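Side-chain contacts in TfuA domain-containing protein (Methanosarcina acetivorans, PDB 6XP8), which takes part in peptide backbone thioamidation, probably acting together with a YcaO enzyme: residues I5-G8 against S12-D15; Y24-R29 against D119-I124; L153-N158 against L167-E172. All blocks are in the same frame, centred on the assembly; numbering follows the deposited sequence.

Contacts 1 and 2 lie side by side in the parallel-sheet part of the chain, their centres 7 Å apart, whereas contact 3 sits in a helical region, with its centre about 28 Å from that of contact 1 and 25 Å from that of contact 2. The first two share the sheet: strands 3-6 and 23-25 are neighbours in it, helix 13-19 links them, and the ring of H13 in contact 1 meets the ring of F121 in contact 2. Contact 3 pairs helix 146-157 with helix 166-175. The three follow in series along the chain. Contact 2 ties the edge strand to the loop before helix 128-140, which begins the helical part holding contact 3.

Contact 1 of 3, residues I5-G8 against S12-D15; sequences IFTG and SHED
As the chain leaves strand 3-6 it turns back on itself, bringing the CA atoms of G8 and S12 to 4.3 Å from each other just before helix 13-19 begins. H13, in the first turn, presents the edge of its ring to this bend: its NE2 donates to T7 O at 3.0 Å. The oxygen lies only 9° from the imidazole plane, but the donor stands well above the carbonyl plane, and the N-H...O angle of 145° is bent. NE2 also makes a weak hydrogen bond to Q25 O. Beside this bond the CD2 atom of H13 passes G8 CA at 3.8 Å. Glycine suits the place because, at these backbone angles, a CB would be jammed against the preceding carbonyl oxygen. T7 brings its methyl CG2 near H13 CD2, while OG1, anti to the backbone N (chi1 -164°), goes to D48. S12 is the N-cap, its OG accepting from D15 N at 3.1 Å, a role for which a short hydroxyl is well fitted; D15 pairs with R200. The whole is the first strand-to-helix turn of a beta-alpha-beta crossover, with strand 23-25 completing the unit in the parallel sheet.

Contact 2 of 3, residues Y24-R29 against D119-I124; sequences YQPPVR and DTFEPI
F121 packs its ring against two consecutive prolines, with P26 CA and P27 CD standing over one face and P26 CG and CB meeting the CZ end. There P26 CG is 3.6 Å from F121 CZ, and CB is nearly as close to the same atom. P27 stands nearer the root: its CD is 4.1 Å above the F121 ring plane, displaced toward the rim by CD1 and CG. Both pyrrolidine rings cross the phenyl ring obliquely, so the fit is an apolar one of proline rings against the rim and one face, with the P27 part rather loose. On the opposite face lies a backbone oxygen, D119 O, 3.9 Å above the F121 ring plane. The CB of F121 is directed toward the prolines, with CG beside the backbone N at an unusual chi1 of -31°. H13 brings an aromatic ring to F121, the planes about 40° apart. What presents the ring is a tight bend: T120 OG1 accepts from E122 N at 3.2 Å, and F121 between them has a positive phi of 70°. Proline suits both positions, since strand 23-25 ends here and residues lacking an N-H offer rigid, apolar rings. The arrangement is an ST turn whose central residue packs the loop before helix 128-140 against the end of the edge strand of the parallel sheet.

Contact 3 of 3, residues L153-N158 against L167-E172; sequences LDLAIN and LGLTKE
L155 and L169 meet where helix 146-157 passes helix 166-175, with L155 CG 3.8 Å from L169 CD1. The two leucines run alongside each other in opposite senses, and CD1 of L169 settles between L155 and A156, 3.7 Å from the backbone N of A156 and nearly as close to its CB. Alanine suits that position, since its small methyl lets the leucine approach the helix backbone. CD1 of L155 rests against the carboxylate group of E172, 3.6 Å from its CD. E172 gets there with CG anti to the backbone N (chi1 -169°) and an extended chain; its apolar part, CB and CG, lies near CD2 of L155. CD2 itself rests 3.8 Å from L169 O. A serine in place of L155 would probably leave the CD1 of L169 without its main apolar partner and the aliphatic chain of E172 without a surface to lie on, opening a gap between the helices. Further out, A156 also touches L128 and I131 of helix 128-140, and T170 packs on L187 and L188 of helix 181-193. The end of helix 146-157 is closed by N158, whose backbone N and side-chain ND2 bond to D154 O, one donor on each side of the carbonyl plane, ND2 at 3.0 Å. R164 draws its NE to A156 O, tying the connecting loop to the same end, while S165 OG bonds to G168 N at the start of the next helix. The local axes of 153-157 and 167-172 approach to 10.2 Å, with 120° between their N-to-C directions: two consecutive, steeply crossed helices joined by a short loop, flanked by helices 128-140 and 181-193 within the all-helical part of the chain.

Contact 1 of 3, residues I5-G8 against S12-D15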
ATOM      1  N   ILE A   5      -0.583  -8.699 -12.503  1.00 16.30           N
ATOM      2  CA  ILE A   5      -0.686  -7.908 -11.261  1.00 15.99           C
ATOM      3  C   ILE A   5       0.572  -8.057 -10.418  1.00 15.15           C
ATOM      4  O   ILE A   5       0.985  -9.171 -10.094  1.00 14.95           O
ATOM      5  CB  ILE A   5      -1.915  -8.314 -10.397  1.00 16.67           C
ATOM      6  CG1 ILE A   5      -3.212  -8.365 -11.217  1.00 17.54           C
ATOM      7  CG2 ILE A   5      -2.049  -7.431  -9.155  1.00 17.04           C
ATOM      8  CD1 ILE A   5      -3.699  -7.030 -11.729  1.00 18.56           C
ATOM      9  N   PHE A   6       1.169  -6.925 -10.055  1.00 14.28           N
ATOM     10  CA  PHE A   6       2.349  -6.914  -9.199  1.00 14.04           C
ATOM     11  C   PHE A   6       1.918  -6.633  -7.769  1.00 13.95           C
ATOM     12  O   PHE A   6       1.520  -5.510  -7.446  1.00 13.72           O
ATOM     13  CB  PHE A   6       3.362  -5.881  -9.699  1.00 13.74           C
ATOM     14  CG  PHE A   6       3.834  -6.137 -11.106  1.00 13.74           C
ATOM     15  CD1 PHE A   6       4.935  -6.959 -11.342  1.00 13.75           C
ATOM     16  CD2 PHE A   6       3.171  -5.568 -12.195  1.00 13.75           C
ATOM     17  CE1 PHE A   6       5.371  -7.207 -12.641  1.00 13.70           C
ATOM     18  CE2 PHE A   6       3.595  -5.824 -13.496  1.00 13.88           C
ATOM     19  CZ  PHE A   6       4.704  -6.639 -13.717  1.00 13.90           C
ATOM     20  N   THR A   7       1.974  -7.669  -6.928  1.00 14.05           N
ATOM     21  CA  THR A   7       1.529  -7.586  -5.527  1.00 14.48           C
ATOM     22  C   THR A   7       2.227  -8.654  -4.658  1.00 14.98           C
ATOM     23  O   THR A   7       3.230  -9.237  -5.086  1.00 16.06           O
ATOM     24  CB  THR A   7      -0.031  -7.548  -5.395  1.00 14.20           C
ATOM     25  OG1 THR A   7      -0.403  -7.088  -4.089  1.00 13.89           O
ATOM     26  CG2 THR A   7      -0.697  -8.895  -5.688  1.00 14.13           C
ATOM     27  N   GLY A   8       1.721  -8.884  -3.447  1.00 15.54           N
ATOM     28  CA  GLY A   8       2.340  -9.814  -2.509  1.00 15.82           C
ATOM     29  C   GLY A   8       2.438  -9.246  -1.112  1.00 16.08           C
ATOM     30  O   GLY A   8       2.342  -9.996  -0.135  1.00 16.23           O
ATOM     31  N   SER A  12      -1.656 -10.910  -0.337  1.00 17.23           N
ATOM     32  CA  SER A  12      -0.898 -12.066  -0.801  1.00 17.77           C
ATOM     33  C   SER A  12      -1.420 -12.555  -2.148  1.00 17.89           C
ATOM     34  O   SER A  12      -2.575 -12.284  -2.515  1.00 18.10           O
ATOM     35  CB  SER A  12      -0.941 -13.189   0.239  1.00 17.86           C
ATOM     36  OG  SER A  12      -2.246 -13.731   0.348  1.00 18.39           O
ATOM     37  N   HIS A  13      -0.564 -13.258  -2.887  1.00 18.22           N
ATOM     38  CA  HIS A  13      -0.958 -13.896  -4.148  1.00 18.89           C
ATOM     39  C   HIS A  13      -2.107 -14.874  -3.896  1.00 19.57           C
ATOM     40  O   HIS A  13      -3.047 -14.932  -4.674  1.00 19.92           O
ATOM     41  CB  HIS A  13       0.231 -14.618  -4.787  1.00 19.21           C
ATOM     42  CG  HIS A  13       1.264 -13.701  -5.371  1.00 18.83           C
ATOM     43  ND1 HIS A  13       2.207 -14.137  -6.278  1.00 19.17           N
ATOM     44  CD2 HIS A  13       1.499 -12.378  -5.192  1.00 18.87           C
ATOM     45  CE1 HIS A  13       2.984 -13.127  -6.624  1.00 18.84           C
ATOM     46  NE2 HIS A  13       2.573 -12.047  -5.982  1.00 18.84           N
ATOM     47  N   GLU A  14      -2.026 -15.594  -2.776  1.00 21.06           N
ATOM     48  CA  GLU A  14      -3.041 -16.569  -2.364  1.00 22.43           C
ATOM     49  C   GLU A  14      -4.426 -15.932  -2.210  1.00 22.21           C
ATOM     50  O   GLU A  14      -5.422 -16.472  -2.699  1.00 23.43           O
ATOM     51  CB  GLU A  14      -2.626 -17.260  -1.053  1.00 24.14           C
ATOM     52  CG  GLU A  14      -1.311 -18.038  -1.107  1.00 26.43           C
ATOM     53  CD  GLU A  14      -0.093 -17.209  -0.706  1.00 28.30           C
ATOM     54  OE1 GLU A  14       0.319 -16.308  -1.472  1.00 27.14           O
ATOM     55  OE2 GLU A  14       0.471 -17.471   0.384  1.00 30.97           O
ATOM     56  N   ASP A  15      -4.478 -14.784  -1.538  1.00 22.29           N
ATOM     57  CA  ASP A  15      -5.736 -14.081  -1.288  1.00 22.38           C
ATOM     58  C   ASP A  15      -6.235 -13.319  -2.512  1.00 23.14           C
ATOM     59  O   ASP A  15      -7.444 -13.204  -2.721  1.00 23.86           O
ATOM     60  CB  ASP A  15      -5.610 -13.160  -0.074  1.00 22.52           C
ATOM     61  CG  ASP A  15      -5.510 -13.931   1.235  1.00 22.21           C
ATOM     62  OD1 ASP A  15      -5.791 -15.147   1.247  1.00 22.69           O
ATOM     63  OD2 ASP A  15      -5.153 -13.311   2.251  1.00 23.05           O
TER

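Contact 2 of 3, residues Y24-R29 against D119-I124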
ATOM      1  N   TYR A  24      -0.182 -13.306 -11.289  1.00 16.32           N
ATOM      2  CA  TYR A  24       0.382 -12.608 -10.133  1.00 16.41           C
ATOM      3  C   TYR A  24       1.894 -12.690 -10.113  1.00 16.13           C
ATOM      4  O   TYR A  24       2.481 -13.771 -10.215  1.00 16.85           O
ATOM      5  CB  TYR A  24      -0.246 -13.085  -8.813  1.00 16.19           C
ATOM      6  CG  TYR A  24      -1.688 -12.656  -8.732  1.00 16.26           C
ATOM      7  CD1 TYR A  24      -2.029 -11.344  -8.368  1.00 16.25           C
ATOM      8  CD2 TYR A  24      -2.718 -13.529  -9.084  1.00 16.26           C
ATOM      9  CE1 TYR A  24      -3.354 -10.930  -8.338  1.00 16.18           C
ATOM     10  CE2 TYR A  24      -4.044 -13.120  -9.047  1.00 16.28           C
ATOM     11  CZ  TYR A  24      -4.358 -11.822  -8.669  1.00 15.97           C
ATOM     12  OH  TYR A  24      -5.669 -11.400  -8.630  1.00 15.86           O
ATOM     13  N   GLN A  25       2.505 -11.517 -10.008  1.00 15.96           N
ATOM     14  CA  GLN A  25       3.951 -11.367 -10.000  1.00 15.89           C
ATOM     15  C   GLN A  25       4.374 -10.726  -8.679  1.00 15.35           C
ATOM     16  O   GLN A  25       3.553 -10.073  -8.031  1.00 15.10           O
ATOM     17  CB  GLN A  25       4.403 -10.501 -11.188  1.00 16.13           C
ATOM     18  CG  GLN A  25       4.238 -11.157 -12.558  1.00 16.67           C
ATOM     19  CD  GLN A  25       5.086 -12.409 -12.744  1.00 17.18           C
ATOM     20  OE1 GLN A  25       4.568 -13.472 -13.098  1.00 18.57           O
ATOM     21  NE2 GLN A  25       6.384 -12.294 -12.505  1.00 16.70           N
ATOM     22  N   PRO A  26       5.655 -10.894  -8.276  1.00 14.87           N
ATOM     23  CA  PRO A  26       6.159 -10.217  -7.073  1.00 14.49           C
ATOM     24  C   PRO A  26       6.099  -8.680  -7.201  1.00 13.80           C
ATOM     25  O   PRO A  26       5.863  -8.172  -8.315  1.00 13.13           O
ATOM     26  CB  PRO A  26       7.619 -10.686  -6.997  1.00 14.69           C
ATOM     27  CG  PRO A  26       7.636 -11.977  -7.731  1.00 14.75           C
ATOM     28  CD  PRO A  26       6.680 -11.783  -8.861  1.00 14.97           C
ATOM     29  N   PRO A  27       6.295  -7.936  -6.083  1.00 13.82           N
ATOM     30  CA  PRO A  27       6.345  -6.467  -6.168  1.00 13.61           C
ATOM     31  C   PRO A  27       7.218  -5.992  -7.336  1.00 13.76           C
ATOM     32  O   PRO A  27       8.310  -6.532  -7.548  1.00 13.64           O
ATOM     33  CB  PRO A  27       6.963  -6.064  -4.830  1.00 13.85           C
ATOM     34  CG  PRO A  27       6.482  -7.118  -3.895  1.00 13.65           C
ATOM     35  CD  PRO A  27       6.415  -8.395  -4.682  1.00 13.70           C
ATOM     36  N   VAL A  28       6.715  -5.017  -8.092  1.00 13.78           N
ATOM     37  CA  VAL A  28       7.338  -4.604  -9.357  1.00 14.19           C
ATOM     38  C   VAL A  28       8.706  -3.937  -9.147  1.00 14.79           C
ATOM     39  O   VAL A  28       8.904  -3.202  -8.174  1.00 14.54           O
ATOM     40  CB  VAL A  28       6.374  -3.746 -10.226  1.00 13.93           C
ATOM     41  CG1 VAL A  28       6.106  -2.371  -9.614  1.00 13.51           C
ATOM     42  CG2 VAL A  28       6.852  -3.645 -11.676  1.00 13.94           C
ATOM     43  N   ARG A  29       9.635  -4.250 -10.051  1.00 15.89           N
ATOM     44  CA  ARG A  29      10.960  -3.632 -10.098  1.00 17.62           C
ATOM     45  C   ARG A  29      11.201  -3.033 -11.476  1.00 18.88           C
ATOM     46  O   ARG A  29      10.472  -3.327 -12.424  1.00 18.60           O
ATOM     47  CB  ARG A  29      12.064  -4.650  -9.787  1.00 18.57           C
ATOM     48  CG  ARG A  29      11.917  -5.371  -8.459  1.00 19.93           C
ATOM     49  CD  ARG A  29      13.216  -6.042  -8.039  1.00 21.30           C
ATOM     50  NE  ARG A  29      13.603  -7.155  -8.910  1.00 22.50           N
ATOM     51  CZ  ARG A  29      13.183  -8.415  -8.781  1.00 23.40           C
ATOM     52  NH1 ARG A  29      12.330  -8.760  -7.823  1.00 25.04           N
ATOM     53  NH2 ARG A  29      13.615  -9.336  -9.627  1.00 23.88           N
ATOM     54  N   ASP A 119      11.265 -13.801   0.596  1.00 32.48           N
ATOM     55  CA  ASP A 119      10.860 -15.058  -0.038  1.00 32.86           C
ATOM     56  C   ASP A 119       9.346 -15.152  -0.261  1.00 31.77           C
ATOM     57  O   ASP A 119       8.903 -15.548  -1.342  1.00 31.92           O
ATOM     58  CB  ASP A 119      11.363 -16.266   0.771  1.00 35.79           C
ATOM     59  CG  ASP A 119      12.877 -16.263   0.969  1.00 37.72           C
ATOM     60  OD1 ASP A 119      13.625 -16.126  -0.026  1.00 39.27           O
ATOM     61  OD2 ASP A 119      13.322 -16.410   2.129  1.00 38.92           O
ATOM     62  N   THR A 120       8.566 -14.772   0.753  1.00 29.49           N
ATOM     63  CA  THR A 120       7.102 -14.948   0.754  1.00 27.27           C
ATOM     64  C   THR A 120       6.327 -13.670   0.396  1.00 25.46           C
ATOM     65  O   THR A 120       5.137 -13.730   0.080  1.00 24.79           O
ATOM     66  CB  THR A 120       6.576 -15.462   2.120  1.00 27.78           C
ATOM     67  OG1 THR A 120       6.623 -14.405   3.089  1.00 27.62           O
ATOM     68  CG2 THR A 120       7.380 -16.668   2.626  1.00 27.62           C
ATOM     69  N   PHE A 121       7.020 -12.530   0.463  1.00 24.37           N
ATOM     70  CA  PHE A 121       6.465 -11.163   0.285  1.00 23.52           C
ATOM     71  C   PHE A 121       5.557 -10.674   1.429  1.00 22.61           C
ATOM     72  O   PHE A 121       5.036  -9.557   1.372  1.00 21.24           O
ATOM     73  CB  PHE A 121       5.784 -10.935  -1.094  1.00 24.08           C
ATOM     74  CG  PHE A 121       6.375 -11.734  -2.229  1.00 24.36           C
ATOM     75  CD1 PHE A 121       7.736 -11.652  -2.549  1.00 24.72           C
ATOM     76  CD2 PHE A 121       5.551 -12.557  -3.003  1.00 24.61           C
ATOM     77  CE1 PHE A 121       8.263 -12.396  -3.602  1.00 24.32           C
ATOM     78  CE2 PHE A 121       6.075 -13.298  -4.059  1.00 24.52           C
ATOM     79  CZ  PHE A 121       7.431 -13.219  -4.354  1.00 24.47           C
ATOM     80  N   GLU A 122       5.378 -11.491   2.470  1.00 22.27           N
ATOM     81  CA  GLU A 122       4.560 -11.087   3.616  1.00 22.29           C
ATOM     82  C   GLU A 122       5.219  -9.908   4.346  1.00 20.72           C
ATOM     83  O   GLU A 122       6.428  -9.935   4.578  1.00 21.05           O
ATOM     84  CB  GLU A 122       4.337 -12.262   4.568  1.00 24.04           C
ATOM     85  CG  GLU A 122       3.106 -12.124   5.459  1.00 26.81           C
ATOM     86  CD  GLU A 122       2.917 -13.312   6.386  1.00 28.59           C
ATOM     87  OE1 GLU A 122       3.832 -13.600   7.184  1.00 30.51           O
ATOM     88  OE2 GLU A 122       1.851 -13.962   6.315  1.00 30.37           O
ATOM     89  N   PRO A 123       4.436  -8.856   4.674  1.00 19.77           N
ATOM     90  CA  PRO A 123       5.015  -7.729   5.408  1.00 19.56           C
ATOM     91  C   PRO A 123       5.417  -8.110   6.826  1.00 19.98           C
ATOM     92  O   PRO A 123       4.744  -8.928   7.467  1.00 20.61           O
ATOM     93  CB  PRO A 123       3.873  -6.711   5.460  1.00 19.50           C
ATOM     94  CG  PRO A 123       3.006  -7.063   4.311  1.00 19.76           C
ATOM     95  CD  PRO A 123       3.057  -8.563   4.246  1.00 19.26           C
ATOM     96  N   ILE A 124       6.519  -7.527   7.280  1.00 20.15           N
ATOM     97  CA  ILE A 124       6.963  -7.643   8.662  1.00 20.81           C
ATOM     98  C   ILE A 124       6.461  -6.421   9.428  1.00 20.88           C
ATOM     99  O   ILE A 124       5.840  -6.549  10.491  1.00 22.33           O
ATOM    100  CB  ILE A 124       8.513  -7.771   8.759  1.00 21.83           C
ATOM    101  CG1 ILE A 124       9.055  -8.910   7.869  1.00 23.09           C
ATOM    102  CG2 ILE A 124       8.976  -7.885  10.211  1.00 22.11           C
ATOM    103  CD1 ILE A 124       8.495 -10.293   8.136  1.00 24.27           C
TER

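Contact 3 of 3, residues L153-N158 against L167-E172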
ATOM      1  N   LEU A 153       1.096   9.163  16.691  1.00 15.65           N
ATOM      2  CA  LEU A 153       1.233   9.368  15.253  1.00 15.73           C
ATOM      3  C   LEU A 153       2.571  10.028  14.902  1.00 16.15           C
ATOM      4  O   LEU A 153       3.269   9.569  13.995  1.00 15.59           O
ATOM      5  CB  LEU A 153       0.035  10.142  14.688  1.00 16.04           C
ATOM      6  CG  LEU A 153       0.062  10.570  13.212  1.00 15.98           C
ATOM      7  CD1 LEU A 153       0.232   9.395  12.250  1.00 16.46           C
ATOM      8  CD2 LEU A 153      -1.204  11.345  12.897  1.00 16.72           C
ATOM      9  N   ASP A 154       2.929  11.083  15.635  1.00 16.20           N
ATOM     10  CA  ASP A 154       4.249  11.707  15.491  1.00 16.61           C
ATOM     11  C   ASP A 154       5.390  10.708  15.710  1.00 16.13           C
ATOM     12  O   ASP A 154       6.381  10.719  14.969  1.00 15.93           O
ATOM     13  CB  ASP A 154       4.394  12.895  16.449  1.00 17.76           C
ATOM     14  CG  ASP A 154       5.772  13.530  16.384  1.00 19.14           C
ATOM     15  OD1 ASP A 154       6.061  14.236  15.388  1.00 20.74           O
ATOM     16  OD2 ASP A 154       6.569  13.317  17.323  1.00 19.92           O
ATOM     17  N   LEU A 155       5.248   9.852  16.727  1.00 15.26           N
ATOM     18  CA  LEU A 155       6.230   8.795  16.991  1.00 15.77           C
ATOM     19  C   LEU A 155       6.371   7.863  15.785  1.00 15.50           C
ATOM     20  O   LEU A 155       7.491   7.563  15.362  1.00 15.59           O
ATOM     21  CB  LEU A 155       5.892   8.007  18.272  1.00 15.64           C
ATOM     22  CG  LEU A 155       6.805   6.834  18.686  1.00 16.14           C
ATOM     23  CD1 LEU A 155       8.271   7.236  18.835  1.00 16.02           C
ATOM     24  CD2 LEU A 155       6.308   6.158  19.958  1.00 16.48           C
ATOM     25  N   ALA A 156       5.235   7.433  15.232  1.00 15.30           N
ATOM     26  CA  ALA A 156       5.220   6.528  14.073  1.00 15.69           C
ATOM     27  C   ALA A 156       5.915   7.152  12.858  1.00 16.00           C
ATOM     28  O   ALA A 156       6.739   6.500  12.213  1.00 15.66           O
ATOM     29  CB  ALA A 156       3.799   6.114  13.732  1.00 15.53           C
ATOM     30  N   ILE A 157       5.601   8.421  12.581  1.00 16.65           N
ATOM     31  CA  ILE A 157       6.248   9.191  11.503  1.00 17.35           C
ATOM     32  C   ILE A 157       7.773   9.205  11.700  1.00 17.81           C
ATOM     33  O   ILE A 157       8.532   9.061  10.736  1.00 17.33           O
ATOM     34  CB  ILE A 157       5.662  10.632  11.392  1.00 18.01           C
ATOM     35  CG1 ILE A 157       4.178  10.578  10.977  1.00 18.33           C
ATOM     36  CG2 ILE A 157       6.464  11.500  10.418  1.00 18.73           C
ATOM     37  CD1 ILE A 157       3.398  11.860  11.217  1.00 18.18           C
ATOM     38  N   ASN A 158       8.198   9.340  12.959  1.00 18.32           N
ATOM     39  CA  ASN A 158       9.613   9.406  13.335  1.00 19.18           C
ATOM     40  C   ASN A 158      10.273   8.061  13.658  1.00 18.92           C
ATOM     41  O   ASN A 158      11.328   8.009  14.304  1.00 19.73           O
ATOM     42  CB  ASN A 158       9.788  10.402  14.485  1.00 20.21           C
ATOM     43  CG  ASN A 158       9.716  11.832  14.011  1.00 21.22           C
ATOM     44  OD1 ASN A 158      10.612  12.312  13.312  1.00 23.07           O
ATOM     45  ND2 ASN A 158       8.643  12.519  14.369  1.00 21.94           N
ATOM     46  N   LEU A 167       2.966  -3.160  18.292  1.00 18.46           N
ATOM     47  CA  LEU A 167       3.660  -3.491  19.534  1.00 18.87           C
ATOM     48  C   LEU A 167       4.809  -2.521  19.818  1.00 19.01           C
ATOM     49  O   LEU A 167       4.924  -2.034  20.939  1.00 19.17           O
ATOM     50  CB  LEU A 167       4.145  -4.949  19.536  1.00 19.71           C
ATOM     51  CG  LEU A 167       4.948  -5.536  20.713  1.00 20.30           C
ATOM     52  CD1 LEU A 167       4.424  -5.194  22.105  1.00 21.74           C
ATOM     53  CD2 LEU A 167       4.995  -7.041  20.543  1.00 20.64           C
ATOM     54  N   GLY A 168       5.629  -2.236  18.802  1.00 19.22           N
ATOM     55  CA  GLY A 168       6.754  -1.303  18.938  1.00 19.63           C
ATOM     56  C   GLY A 168       6.304   0.108  19.281  1.00 20.18           C
ATOM     57  O   GLY A 168       6.917   0.777  20.118  1.00 20.82           O
ATOM     58  N   LEU A 169       5.213   0.539  18.646  1.00 19.83           N
ATOM     59  CA  LEU A 169       4.646   1.869  18.847  1.00 19.86           C
ATOM     60  C   LEU A 169       4.082   2.054  20.255  1.00 19.55           C
ATOM     61  O   LEU A 169       4.364   3.068  20.895  1.00 18.87           O
ATOM     62  CB  LEU A 169       3.574   2.166  17.786  1.00 21.10           C
ATOM     63  CG  LEU A 169       3.023   3.589  17.639  1.00 21.84           C
ATOM     64  CD1 LEU A 169       4.120   4.573  17.244  1.00 22.69           C
ATOM     65  CD2 LEU A 169       1.885   3.612  16.628  1.00 22.48           C
ATOM     66  N   THR A 170       3.301   1.078  20.724  1.00 19.78           N
ATOM     67  CA  THR A 170       2.721   1.130  22.077  1.00 20.47           C
ATOM     68  C   THR A 170       3.781   0.970  23.171  1.00 20.82           C
ATOM     69  O   THR A 170       3.673   1.590  24.231  1.00 20.36           O
ATOM     70  CB  THR A 170       1.576   0.112  22.289  1.00 20.48           C
ATOM     71  OG1 THR A 170       2.029  -1.212  21.981  1.00 20.55           O
ATOM     72  CG2 THR A 170       0.359   0.471  21.426  1.00 20.03           C
ATOM     73  N   LYS A 171       4.799   0.150  22.899  1.00 21.53           N
ATOM     74  CA  LYS A 171       5.913  -0.080  23.826  1.00 22.54           C
ATOM     75  C   LYS A 171       6.757   1.188  24.002  1.00 22.40           C
ATOM     76  O   LYS A 171       6.979   1.628  25.132  1.00 22.18           O
ATOM     77  CB  LYS A 171       6.771  -1.264  23.351  1.00 23.95           C
ATOM     78  CG  LYS A 171       7.870  -1.718  24.295  1.00 26.19           C
ATOM     79  CD  LYS A 171       8.442  -3.041  23.809  1.00 27.58           C
ATOM     80  CE  LYS A 171       9.811  -3.309  24.405  1.00 29.99           C
ATOM     81  NZ  LYS A 171      10.394  -4.579  23.883  1.00 31.78           N
ATOM     82  N   GLU A 172       7.195   1.771  22.881  1.00 22.45           N
ATOM     83  CA  GLU A 172       7.995   2.999  22.874  1.00 23.29           C
ATOM     84  C   GLU A 172       7.171   4.199  23.354  1.00 22.48           C
ATOM     85  O   GLU A 172       7.695   5.070  24.051  1.00 22.10           O
ATOM     86  CB  GLU A 172       8.579   3.265  21.479  1.00 24.86           C
ATOM     87  CG  GLU A 172       9.631   4.372  21.435  1.00 27.02           C
ATOM     88  CD  GLU A 172      10.329   4.521  20.089  1.00 29.35           C
ATOM     89  OE1 GLU A 172       9.906   3.900  19.084  1.00 31.28           O
ATOM     90  OE2 GLU A 172      11.317   5.284  20.032  1.00 30.28           O
TER